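Local atomic coordinates of phosphoglycerate oxidoreductase (Rhizobium etli, PDB entry 4HY3), a protein that probably binds NAD and reduces 2-keto acids such as hydroxypyruvate or glyoxylate, as expected of a D-isomer-specific 2-hydroxyacid dehydrogenase. Residues P35-L40 with N102-L107; D41-D46 with K324-M329; G180-G185 with I234-A239; F205-P210 with A238-E243. All coordinates share one frame; numbering follows the deposited sequence.

Contact 1 (P35-L40 with N102-L107); sequences PEPRSL and NVESNL
Arg38 lays the foot of its side chain against Val103, CB lying 3.9 Å from Val103 CG2, and then reaches on past it to the backbone beyond. The two side chains run by each other in opposite directions. The arginine chain bends at chi2 (-91°) and again at chi3, which carries the guanidinium round to the Val103 carbonyl: NH1 gives a hydrogen bond of 2.9 Å to Val103 O. The acceptor lies in the guanidinium plane and the donor in the carbonyl plane, on a lone pair, with an N-H...O angle of 151°. Val103 CG2 also meets Pro35, 4.0 Å from its CB, while Pro35 O accepts the backbone N-H of Arg38, closing a turn. The ring of Pro37, which follows a cis peptide, only grazes the CG of Glu104. The Glu104 carboxylate does not pair with the arginine; OE1 makes a weak bond to the backbone N of Asn106 instead. Arg38 also packs on Phe323 and Met326 of helix 320-338. The two loops leave the C-terminal ends of strands 30-34 and 99-101, parallel strands with 77-82 between them, as in an open-sheet alpha/beta domain.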
loop_
_atom_site.group_PDB
_atom_site.type_symbol
_atom_site.label_atom_id
_atom_site.label_comp_id
_atom_site.label_asym_id
_atom_site.label_seq_id
_atom_site.Cartn_x
_atom_site.Cartn_y
_atom_site.Cartn_z
ATOM N N PRO A 35 24.904 29.072 -8.998
ATOM C CA PRO A 35 24.300 27.786 -9.350
ATOM C C PRO A 35 24.738 27.181 -10.684
ATOM O O PRO A 35 24.453 26.004 -10.965
ATOM C CB PRO A 35 22.818 28.126 -9.408
ATOM C CG PRO A 35 22.800 29.565 -9.798
ATOM C CD PRO A 35 23.957 30.195 -9.113
ATOM N N GLU A 36 25.396 27.995 -11.495
ATOM C CA GLU A 36 25.933 27.634 -12.815
ATOM C C GLU A 36 26.537 26.248 -12.830
ATOM O O GLU A 36 27.255 25.897 -11.913
ATOM C CB GLU A 36 27.028 28.627 -13.106
ATOM C CG GLU A 36 27.085 29.702 -12.025
ATOM C CD GLU A 36 26.128 30.874 -12.242
ATOM O OE1 GLU A 36 25.352 30.847 -13.212
ATOM O OE2 GLU A 36 26.149 31.834 -11.430
ATOM N N PRO A 37 26.263 25.432 -13.857
ATOM C CA PRO A 37 25.497 25.584 -15.095
ATOM C C PRO A 37 23.977 25.516 -14.864
ATOM O O PRO A 37 23.236 25.407 -15.809
ATOM C CB PRO A 37 25.924 24.331 -15.878
ATOM C CG PRO A 37 26.005 23.276 -14.819
ATOM C CD PRO A 37 26.674 24.012 -13.663
ATOM N N ARG A 38 23.524 25.516 -13.620
ATOM C CA ARG A 38 22.104 25.615 -13.342
ATOM C C ARG A 38 21.827 27.091 -13.129
ATOM O O ARG A 38 22.785 27.884 -13.163
ATOM C CB ARG A 38 21.784 24.835 -12.089
ATOM C CG ARG A 38 22.084 23.352 -12.224
ATOM C CD ARG A 38 20.872 22.586 -12.716
ATOM N NE ARG A 38 21.244 21.609 -13.743
ATOM C CZ ARG A 38 21.776 20.405 -13.519
ATOM N NH1 ARG A 38 22.036 19.974 -12.287
ATOM N NH2 ARG A 38 22.046 19.626 -14.549
ATOM N N SER A 39 20.563 27.477 -12.937
ATOM C CA SER A 39 20.253 28.865 -12.597
ATOM C C SER A 39 19.004 28.991 -11.741
ATOM O O SER A 39 18.080 28.192 -11.854
ATOM C CB SER A 39 20.028 29.681 -13.861
ATOM O OG SER A 39 18.736 29.390 -14.406
ATOM N N LEU A 40 18.945 30.053 -10.944
ATOM C CA LEU A 40 17.710 30.402 -10.241
ATOM C C LEU A 40 16.434 30.310 -11.084
ATOM O O LEU A 40 15.442 29.690 -10.664
ATOM C CB LEU A 40 17.837 31.779 -9.601
ATOM C CG LEU A 40 18.975 31.821 -8.597
ATOM C CD1 LEU A 40 19.051 33.187 -7.937
ATOM C CD2 LEU A 40 18.816 30.707 -7.573
ATOM N N ASN A 102 24.556 21.989 -3.307
ATOM C CA ASN A 102 24.948 21.602 -4.652
ATOM C C ASN A 102 23.683 21.359 -5.416
ATOM O O ASN A 102 22.811 20.649 -4.925
ATOM C CB ASN A 102 25.774 20.303 -4.617
ATOM C CG ASN A 102 26.592 20.075 -5.890
ATOM O OD1 ASN A 102 27.483 20.855 -6.212
ATOM N ND2 ASN A 102 26.309 19.006 -6.590
ATOM N N VAL A 103 23.594 21.956 -6.605
ATOM C CA VAL A 103 22.398 21.882 -7.461
ATOM C C VAL A 103 22.656 21.250 -8.810
ATOM O O VAL A 103 21.737 20.882 -9.508
ATOM C CB VAL A 103 21.694 23.247 -7.672
ATOM C CG1 VAL A 103 21.100 23.733 -6.358
ATOM C CG2 VAL A 103 22.589 24.269 -8.346
ATOM N N GLU A 104 23.914 21.170 -9.202
ATOM C CA GLU A 104 24.264 20.222 -10.224
ATOM C C GLU A 104 24.152 18.940 -9.435
ATOM O O GLU A 104 24.549 18.907 -8.273
ATOM C CB GLU A 104 25.695 20.444 -10.685
ATOM C CG GLU A 104 25.920 19.985 -12.108
ATOM C CD GLU A 104 27.051 19.003 -12.209
ATOM O OE1 GLU A 104 27.665 18.685 -11.166
ATOM O OE2 GLU A 104 27.320 18.540 -13.331
ATOM N N SER A 105 23.576 17.890 -9.983
ATOM C CA SER A 105 23.500 16.681 -9.158
ATOM C C SER A 105 24.870 16.198 -8.570
ATOM O O SER A 105 24.886 15.392 -7.648
ATOM C CB SER A 105 22.784 15.556 -9.912
ATOM O OG SER A 105 23.228 15.478 -11.258
ATOM N N ASN A 106 26.002 16.723 -9.054
ATOM C CA ASN A 106 27.313 16.126 -8.734
ATOM C C ASN A 106 28.308 16.862 -7.823
ATOM O O ASN A 106 28.580 18.058 -7.982
ATOM C CB ASN A 106 28.019 15.680 -10.016
ATOM C CG ASN A 106 27.506 14.344 -10.509
ATOM O OD1 ASN A 106 26.607 14.299 -11.339
ATOM N ND2 ASN A 106 28.046 13.243 -9.959
ATOM N N LEU A 107 28.845 16.124 -6.858
ATOM C CA LEU A 107 29.933 16.613 -6.024
ATOM C C LEU A 107 31.178 16.878 -6.864
ATOM O O LEU A 107 31.457 16.147 -7.797
ATOM C CB LEU A 107 30.238 15.601 -4.932
ATOM C CG LEU A 107 29.890 15.987 -3.499
ATOM C CD1 LEU A 107 28.516 16.628 -3.416
ATOM C CD2 LEU A 107 29.996 14.769 -2.590
#

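Contact 2 (D41-D46 with K324-M329); sequences DLIFSD and KKMGDM
Gly327 sets its CA over one face of the Phe44 ring, 4.0 Å from the ring centroid, a CH-pi contact displaced toward the rim. This is the close-packed half of the contact. The missing side chain lets the ring lie on the backbone of helix 320-338, where a CB would be tight against Phe44 CD1. Next to it Ile43 sends CG2 to the CE of Met326, a selenomethionine in this model, at 3.5 Å; the two buried side chains cross at about a right angle. The more open half is polar and belongs to Lys324. Its chain, bent at chi2 (-56°), passes CD beside the backbone N of Ser45 and brings NZ to Leu42 O at 2.9 Å. The ammonium sits well above that carbonyl plane, has a weak second bond to Asp41 O, and forms a salt bridge with Asp320 one turn back on its own helix. A leucine in its place would probably leave the carbonyls at the end of helix 40-43 without their donor and Asp320 without its counter-charge. One water bridges the segments, receiving the N-H of Ser45 at 2.8 Å and donating to Lys324 O. Helix 320-338, from near the end of the chain, thus packs back on the domain holding residues 41-46, consistent with the two-domain fold of D-2-hydroxyacid dehydrogenases, whose C-terminal helix returns to the first domain.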
loop_
_atom_site.group_PDB
_atom_site.type_symbol
_atom_site.label_atom_id
_atom_site.label_comp_id
_atom_site.label_asym_id
_atom_site.label_seq_id
_atom_site.Cartn_x
_atom_site.Cartn_y
_atom_site.Cartn_z
ATOM N N ASP A 41 16.458 30.923 -12.274
ATOM C CA ASP A 41 15.292 30.901 -13.177
ATOM C C ASP A 41 14.795 29.489 -13.450
ATOM O O ASP A 41 13.601 29.272 -13.407
ATOM C CB ASP A 41 15.578 31.651 -14.457
ATOM C CG ASP A 41 15.505 33.146 -14.265
ATOM O OD1 ASP A 41 14.409 33.652 -13.992
ATOM O OD2 ASP A 41 16.530 33.839 -14.362
ATOM N N LEU A 42 15.727 28.549 -13.668
ATOM C CA LEU A 42 15.446 27.131 -13.931
ATOM C C LEU A 42 14.997 26.293 -12.738
ATOM O O LEU A 42 14.149 25.385 -12.896
ATOM C CB LEU A 42 16.666 26.421 -14.576
ATOM C CG LEU A 42 16.566 24.909 -14.933
ATOM C CD1 LEU A 42 15.472 24.610 -15.957
ATOM C CD2 LEU A 42 17.884 24.334 -15.396
ATOM N N ILE A 43 15.568 26.566 -11.573
ATOM C CA ILE A 43 15.342 25.707 -10.423
ATOM C C ILE A 43 14.285 26.213 -9.417
ATOM O O ILE A 43 13.996 25.572 -8.404
ATOM C CB ILE A 43 16.671 25.295 -9.747
ATOM C CG1 ILE A 43 17.424 26.517 -9.150
ATOM C CG2 ILE A 43 17.540 24.577 -10.763
ATOM C CD1 ILE A 43 18.419 26.216 -8.021
ATOM N N PHE A 44 13.647 27.328 -9.717
ATOM C CA PHE A 44 12.650 27.845 -8.787
ATOM C C PHE A 44 11.326 28.142 -9.478
ATOM O O PHE A 44 11.282 29.007 -10.353
ATOM C CB PHE A 44 13.212 29.106 -8.120
ATOM C CG PHE A 44 14.176 28.811 -7.012
ATOM C CD1 PHE A 44 13.717 28.537 -5.706
ATOM C CD2 PHE A 44 15.519 28.769 -7.246
ATOM C CE1 PHE A 44 14.595 28.262 -4.668
ATOM C CE2 PHE A 44 16.394 28.485 -6.192
ATOM C CZ PHE A 44 15.935 28.227 -4.913
ATOM N N SER A 45 10.247 27.451 -9.125
ATOM C CA SER A 45 8.949 27.964 -9.533
ATOM C C SER A 45 8.799 29.423 -9.027
ATOM O O SER A 45 9.451 29.818 -8.035
ATOM C CB SER A 45 7.843 27.142 -8.908
ATOM O OG SER A 45 7.718 27.474 -7.517
ATOM N N ASP A 46 7.930 30.190 -9.684
ATOM C CA ASP A 46 7.432 31.484 -9.174
ATOM C C ASP A 46 7.172 31.514 -7.659
ATOM O O ASP A 46 7.874 32.253 -6.919
ATOM C CB ASP A 46 6.165 31.924 -9.906
ATOM C CG ASP A 46 6.418 32.252 -11.382
ATOM O OD1 ASP A 46 7.573 32.494 -11.785
ATOM O OD2 ASP A 46 5.439 32.267 -12.170
ATOM N N LYS A 324 12.317 22.135 -11.113
ATOM C CA LYS A 324 11.589 22.983 -10.163
ATOM C C LYS A 324 11.583 22.371 -8.783
ATOM O O LYS A 324 11.425 23.077 -7.789
ATOM C CB LYS A 324 10.145 23.256 -10.574
ATOM C CG LYS A 324 9.960 23.932 -11.911
ATOM C CD LYS A 324 10.729 25.233 -11.961
ATOM C CE LYS A 324 10.302 26.051 -13.149
ATOM N NZ LYS A 324 11.571 26.542 -13.733
ATOM N N LYS A 325 11.740 21.056 -8.715
ATOM C CA LYS A 325 11.776 20.391 -7.417
ATOM C C LYS A 325 13.077 20.718 -6.684
ATOM O O LYS A 325 13.124 20.739 -5.470
ATOM C CB LYS A 325 11.560 18.877 -7.548
ATOM C CG LYS A 325 10.219 18.372 -7.042
ATOM C CD LYS A 325 10.289 16.881 -6.686
ATOM C CE LYS A 325 10.167 15.946 -7.921
ATOM N NZ LYS A 325 11.008 14.697 -7.940
HETATM N N MSE A 326 14.144 20.988 -7.417
HETATM C CA MSE A 326 15.400 21.292 -6.762
HETATM C C MSE A 326 15.148 22.492 -5.900
HETATM O O MSE A 326 15.568 22.530 -4.769
HETATM C CB MSE A 326 16.495 21.583 -7.788
HETATM C CG MSE A 326 16.846 20.389 -8.661
HETATM SE SE MSE A 326 18.695 20.284 -9.157
HETATM C CE MSE A 326 18.587 21.262 -10.840
ATOM N N GLY A 327 14.419 23.471 -6.414
ATOM C CA GLY A 327 14.121 24.687 -5.671
ATOM C C GLY A 327 13.440 24.433 -4.354
ATOM O O GLY A 327 13.861 24.958 -3.325
ATOM N N ASP A 328 12.385 23.633 -4.393
ATOM C CA ASP A 328 11.638 23.244 -3.209
ATOM C C ASP A 328 12.492 22.633 -2.137
ATOM O O ASP A 328 12.262 22.867 -0.954
ATOM C CB ASP A 328 10.646 22.157 -3.582
ATOM C CG ASP A 328 9.656 22.592 -4.616
ATOM O OD1 ASP A 328 9.171 23.757 -4.515
ATOM O OD2 ASP A 328 9.345 21.742 -5.503
HETATM N N MSE A 329 13.443 21.800 -2.554
HETATM C CA MSE A 329 14.308 21.093 -1.629
HETATM C C MSE A 329 15.202 22.056 -0.907
HETATM O O MSE A 329 15.166 22.135 0.306
HETATM C CB MSE A 329 15.125 20.033 -2.345
HETATM C CG MSE A 329 14.249 18.882 -2.822
HETATM SE SE MSE A 329 15.290 17.547 -3.845
HETATM C CE MSE A 329 16.717 17.374 -2.500
HETATM O O HOH W 1 10.760 25.525 -7.183
#

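Contact 3 (G180-G185 with I234-A239); sequences GIVGFG and IFVVAA
Strands 180-182 and 234-236 run parallel, their axes 4.6 Å apart and 19° from aligned, joined by a ladder in which Phe235 N bonds to Gly180 O and Val182 N to Phe235 O, both 2.8 Å. The rung from Val237 N to Val182 O is longer, 3.1 Å, with the donor tilted 21° from the carbonyl plane where the second segment leaves the sheet. On one face Val182 CG2 meets Ile234 CG2 at 4.1 Å, and Val182 CG1, anti to the backbone N (chi1 175°), points to Val236 CG1. Ile181 and Phe235 lie on the opposite face, where Ile181 CG2 reaches Val237 CB at 4.1 Å and Leu191 of helix 186-195 covers Phe235 and Val237. These are central strands of a Rossmann fold, and Gly183 and Gly185 fit its GxGxxG turn, consistent with NAD binding, ahead of helix 186-195. Gly183 adopts a positive phi, at which a CB would be jammed against the carbonyl O of Val182. Past the ladder the poorly ordered Ala238 sets its CB 4.1 Å from Phe184 N, and Val237 CG1 lies as far from Gly183 O. Phe184 packs on Val204 and Lys189.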
loop_
_atom_site.group_PDB
_atom_site.type_symbol
_atom_site.label_atom_id
_atom_site.label_comp_id
_atom_site.label_asym_id
_atom_site.label_seq_id
_atom_site.Cartn_x
_atom_site.Cartn_y
_atom_site.Cartn_z
ATOM N N GLY A 180 14.074 -7.865 -11.951
ATOM C CA GLY A 180 15.379 -7.652 -11.344
ATOM C C GLY A 180 16.012 -6.290 -11.571
ATOM O O GLY A 180 16.032 -5.725 -12.687
ATOM N N ILE A 181 16.565 -5.763 -10.494
ATOM C CA ILE A 181 17.185 -4.455 -10.547
ATOM C C ILE A 181 18.702 -4.539 -10.276
ATOM O O ILE A 181 19.135 -4.997 -9.203
ATOM C CB ILE A 181 16.467 -3.503 -9.582
ATOM C CG1 ILE A 181 14.971 -3.554 -9.860
ATOM C CG2 ILE A 181 16.962 -2.086 -9.775
ATOM C CD1 ILE A 181 14.130 -2.786 -8.852
ATOM N N VAL A 182 19.493 -4.125 -11.265
ATOM C CA VAL A 182 20.955 -4.009 -11.109
ATOM C C VAL A 182 21.324 -2.620 -10.556
ATOM O O VAL A 182 21.384 -1.616 -11.287
ATOM C CB VAL A 182 21.712 -4.288 -12.432
ATOM C CG1 VAL A 182 23.205 -4.044 -12.261
ATOM C CG2 VAL A 182 21.468 -5.708 -12.916
ATOM N N GLY A 183 21.583 -2.574 -9.258
ATOM C CA GLY A 183 21.753 -1.309 -8.553
ATOM C C GLY A 183 20.453 -0.950 -7.877
ATOM O O GLY A 183 19.421 -1.562 -8.143
ATOM N N PHE A 184 20.508 0.039 -6.989
ATOM C CA PHE A 184 19.344 0.445 -6.218
ATOM C C PHE A 184 19.746 1.545 -5.290
ATOM O O PHE A 184 20.186 1.267 -4.164
ATOM C CB PHE A 184 18.855 -0.714 -5.345
ATOM C CG PHE A 184 17.516 -0.480 -4.695
ATOM C CD1 PHE A 184 16.344 -0.951 -5.304
ATOM C CD2 PHE A 184 17.422 0.159 -3.474
ATOM C CE1 PHE A 184 15.101 -0.783 -4.716
ATOM C CE2 PHE A 184 16.178 0.341 -2.877
ATOM C CZ PHE A 184 15.011 -0.129 -3.502
ATOM N N GLY A 185 19.596 2.782 -5.735
ATOM C CA GLY A 185 19.772 3.930 -4.856
ATOM C C GLY A 185 18.431 4.602 -4.938
ATOM O O GLY A 185 17.396 3.945 -4.802
ATOM N N ILE A 234 14.778 -6.792 -16.366
ATOM C CA ILE A 234 16.010 -6.379 -15.713
ATOM C C ILE A 234 16.214 -4.913 -16.020
ATOM O O ILE A 234 16.284 -4.537 -17.197
ATOM C CB ILE A 234 17.231 -7.174 -16.249
ATOM C CG1 ILE A 234 17.024 -8.675 -16.032
ATOM C CG2 ILE A 234 18.549 -6.699 -15.640
ATOM C CD1 ILE A 234 17.565 -9.476 -17.187
ATOM N N PHE A 235 16.319 -4.109 -14.956
ATOM C CA PHE A 235 16.611 -2.685 -15.044
ATOM C C PHE A 235 18.022 -2.395 -14.508
ATOM O O PHE A 235 18.330 -2.756 -13.365
ATOM C CB PHE A 235 15.612 -1.889 -14.181
ATOM C CG PHE A 235 14.172 -1.981 -14.628
ATOM C CD1 PHE A 235 13.634 -1.029 -15.502
ATOM C CD2 PHE A 235 13.343 -3.002 -14.160
ATOM C CE1 PHE A 235 12.299 -1.099 -15.900
ATOM C CE2 PHE A 235 12.017 -3.082 -14.562
ATOM C CZ PHE A 235 11.489 -2.134 -15.432
ATOM N N VAL A 236 18.868 -1.742 -15.310
ATOM C CA VAL A 236 20.144 -1.160 -14.836
ATOM C C VAL A 236 19.969 0.326 -14.416
ATOM O O VAL A 236 19.599 1.199 -15.220
ATOM C CB VAL A 236 21.267 -1.240 -15.888
ATOM C CG1 VAL A 236 22.605 -0.991 -15.208
ATOM C CG2 VAL A 236 21.256 -2.579 -16.629
ATOM N N VAL A 237 20.307 0.617 -13.169
ATOM C CA VAL A 237 19.724 1.751 -12.489
ATOM C C VAL A 237 20.734 2.608 -11.697
ATOM O O VAL A 237 20.511 3.809 -11.473
ATOM C CB VAL A 237 18.545 1.217 -11.658
ATOM C CG1 VAL A 237 18.462 1.807 -10.277
ATOM C CG2 VAL A 237 17.278 1.430 -12.423
ATOM N N ALA A 238 21.848 1.985 -11.307
ATOM C CA ALA A 238 22.969 2.659 -10.645
ATOM C C ALA A 238 24.262 1.944 -11.004
ATOM O O ALA A 238 24.247 0.754 -11.342
ATOM C CB ALA A 238 22.784 2.677 -9.137
ATOM N N ALA A 239 25.373 2.684 -10.947
ATOM C CA ALA A 239 26.725 2.107 -11.064
ATOM C C ALA A 239 27.094 1.451 -9.727
ATOM O O ALA A 239 26.516 1.803 -8.677
ATOM C CB ALA A 239 27.743 3.179 -11.446
#

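Contact 4 (F205-P210 with A238-E243); sequences FDPWLP and AAVTSE
Neither segment is regular across this contact: each is a loop running on from a parallel strand of the Rossmann fold, 201-205 and 233-236, with the backbones nearest at Pro207 and Val240, whose CA atoms are 7.2 Å apart. A cis peptide joins Val240 to Thr241, and no hydrogen bond crosses between the loops. Val240 is the centre of the packing. Its CG1 lies against the Pro207 ring, 3.7 Å from CD, the two side chains crossing at about a right angle, while CG2, which falls between the backbone N and the carbonyl carbon, approaches Phe205 CE2 obliquely at 4.3 Å. Next to Pro207, the indole of Trp208 brings its benzo end obliquely against the second loop, with CH2 3.6 Å from Val240 CA, and Pro207 CG lies over one face of that indole. A serine here would probably open a gap beside Val240 and strip Thr241 of its aromatic neighbour. Pro207 O and Trp208 also meet a second subunit, through Arg339 and Leu341 of that chain. Asp206 sits at the end of strand 201-205, where many NAD-dependent Rossmann enzymes carry an acidic residue. Thr241 brings OG1 to the indole edge, close to the ring plane and 3.2 Å from Trp208 CZ2.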
loop_
_atom_site.group_PDB
_atom_site.type_symbol
_atom_site.label_atom_id
_atom_site.label_comp_id
_atom_site.label_asym_id
_atom_site.label_seq_id
_atom_site.Cartn_x
_atom_site.Cartn_y
_atom_site.Cartn_z
ATOM N N PHE A 205 20.099 -6.394 -6.754
ATOM C CA PHE A 205 21.490 -6.550 -6.418
ATOM C C PHE A 205 22.097 -5.205 -6.021
ATOM O O PHE A 205 21.999 -4.226 -6.758
ATOM C CB PHE A 205 22.260 -7.213 -7.568
ATOM C CG PHE A 205 23.739 -7.104 -7.428
ATOM C CD1 PHE A 205 24.420 -7.892 -6.507
ATOM C CD2 PHE A 205 24.454 -6.194 -8.198
ATOM C CE1 PHE A 205 25.798 -7.780 -6.361
ATOM C CE2 PHE A 205 25.833 -6.069 -8.061
ATOM C CZ PHE A 205 26.507 -6.868 -7.145
ATOM N N ASP A 206 22.722 -5.174 -4.847
ATOM C CA ASP A 206 23.351 -3.966 -4.339
ATOM C C ASP A 206 24.447 -4.290 -3.301
ATOM O O ASP A 206 24.187 -4.924 -2.277
ATOM C CB ASP A 206 22.295 -3.024 -3.765
ATOM C CG ASP A 206 22.811 -1.599 -3.549
ATOM O OD1 ASP A 206 23.214 -0.929 -4.524
ATOM O OD2 ASP A 206 22.767 -1.132 -2.397
ATOM N N PRO A 207 25.689 -3.862 -3.579
ATOM C CA PRO A 207 26.796 -4.044 -2.640
ATOM C C PRO A 207 26.722 -3.209 -1.364
ATOM O O PRO A 207 27.127 -3.684 -0.329
ATOM C CB PRO A 207 28.028 -3.605 -3.453
ATOM C CG PRO A 207 27.490 -2.756 -4.559
ATOM C CD PRO A 207 26.148 -3.334 -4.882
ATOM N N TRP A 208 26.248 -1.973 -1.425
ATOM C CA TRP A 208 26.376 -1.093 -0.254
ATOM C C TRP A 208 25.111 -0.892 0.516
ATOM O O TRP A 208 25.002 0.031 1.332
ATOM C CB TRP A 208 26.958 0.272 -0.609
ATOM C CG TRP A 208 27.864 0.284 -1.795
ATOM C CD1 TRP A 208 29.138 -0.287 -1.923
ATOM C CD2 TRP A 208 27.597 0.928 -3.075
ATOM N NE1 TRP A 208 29.661 -0.043 -3.169
ATOM C CE2 TRP A 208 28.783 0.681 -3.916
ATOM C CE3 TRP A 208 26.531 1.661 -3.597
ATOM C CZ2 TRP A 208 28.865 1.155 -5.217
ATOM C CZ3 TRP A 208 26.631 2.133 -4.911
ATOM C CH2 TRP A 208 27.771 1.888 -5.697
ATOM N N LEU A 209 24.119 -1.724 0.272
ATOM C CA LEU A 209 22.977 -1.659 1.123
ATOM C C LEU A 209 22.875 -3.025 1.747
ATOM O O LEU A 209 22.849 -4.019 1.011
ATOM C CB LEU A 209 21.714 -1.243 0.363
ATOM C CG LEU A 209 20.720 -0.457 1.242
ATOM C CD1 LEU A 209 21.312 0.885 1.677
ATOM C CD2 LEU A 209 19.361 -0.291 0.557
ATOM N N PRO A 210 22.878 -3.070 3.102
ATOM C CA PRO A 210 22.606 -4.265 3.921
ATOM C C PRO A 210 21.302 -4.948 3.508
ATOM O O PRO A 210 20.354 -4.269 3.105
ATOM C CB PRO A 210 22.454 -3.717 5.346
ATOM C CG PRO A 210 23.070 -2.351 5.327
ATOM C CD PRO A 210 23.078 -1.851 3.913
ATOM N N ALA A 238 21.848 1.985 -11.307
ATOM C CA ALA A 238 22.969 2.659 -10.645
ATOM C C ALA A 238 24.262 1.944 -11.004
ATOM O O ALA A 238 24.247 0.754 -11.342
ATOM C CB ALA A 238 22.784 2.677 -9.137
ATOM N N ALA A 239 25.373 2.684 -10.947
ATOM C CA ALA A 239 26.725 2.107 -11.064
ATOM C C ALA A 239 27.094 1.451 -9.727
ATOM O O ALA A 239 26.516 1.803 -8.677
ATOM C CB ALA A 239 27.743 3.179 -11.446
ATOM N N VAL A 240 28.029 0.494 -9.755
ATOM C CA VAL A 240 28.372 -0.246 -8.528
ATOM C C VAL A 240 29.829 -0.732 -8.346
ATOM O O VAL A 240 30.005 -1.834 -7.817
ATOM C CB VAL A 240 27.400 -1.448 -8.285
ATOM C CG1 VAL A 240 26.073 -0.983 -7.695
ATOM C CG2 VAL A 240 27.173 -2.264 -9.557
ATOM N N THR A 241 30.869 0.054 -8.683
ATOM C CA THR A 241 30.803 1.483 -9.004
ATOM C C THR A 241 31.655 1.896 -10.219
ATOM O O THR A 241 31.874 1.129 -11.171
ATOM C CB THR A 241 31.383 2.383 -7.863
ATOM O OG1 THR A 241 31.663 1.627 -6.685
ATOM C CG2 THR A 241 30.502 3.628 -7.592
ATOM N N SER A 242 32.099 3.161 -10.111
ATOM C CA SER A 242 33.121 3.836 -10.894
ATOM C C SER A 242 32.992 3.636 -12.386
ATOM O O SER A 242 32.365 4.451 -13.061
ATOM C CB SER A 242 34.509 3.467 -10.391
ATOM O OG SER A 242 35.329 4.619 -10.305
ATOM N N GLU A 243 33.588 2.559 -12.889
ATOM C CA GLU A 243 33.532 2.198 -14.303
ATOM C C GLU A 243 32.852 3.224 -15.227
ATOM O O GLU A 243 33.139 4.424 -15.192
ATOM C CB GLU A 243 32.859 0.834 -14.457
ATOM C CG GLU A 243 33.511 -0.247 -13.619
ATOM C CD GLU A 243 33.386 -1.624 -14.233
ATOM O OE1 GLU A 243 32.856 -1.756 -15.374
ATOM O OE2 GLU A 243 33.840 -2.575 -13.558
#

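In the fold
Contact 3 is the buried core of the set; contacts 1 and 2 are partly buried, and contact 4 lies at the surface beside a second subunit. Contacts 1 and 2 adjoin: Met326 packs on Arg38, and helix 320-338 touches both, beside the loops that follow strands 30-34 and 99-101 of the six-stranded sheet. Contacts 3 and 4 share Ala238 and Ala239 and belong to the seven-stranded parallel sheet, with Phe205 probably bonded through its backbone to Ile181 and Gly183. The chemistry follows position: backbone ladder and aliphatic side chains in 3, ring and methyl packing without hydrogen bonds in 4, basic side chains on carbonyls in 1 and 2. The centres of contacts 2 and 4 are about 30 Å apart.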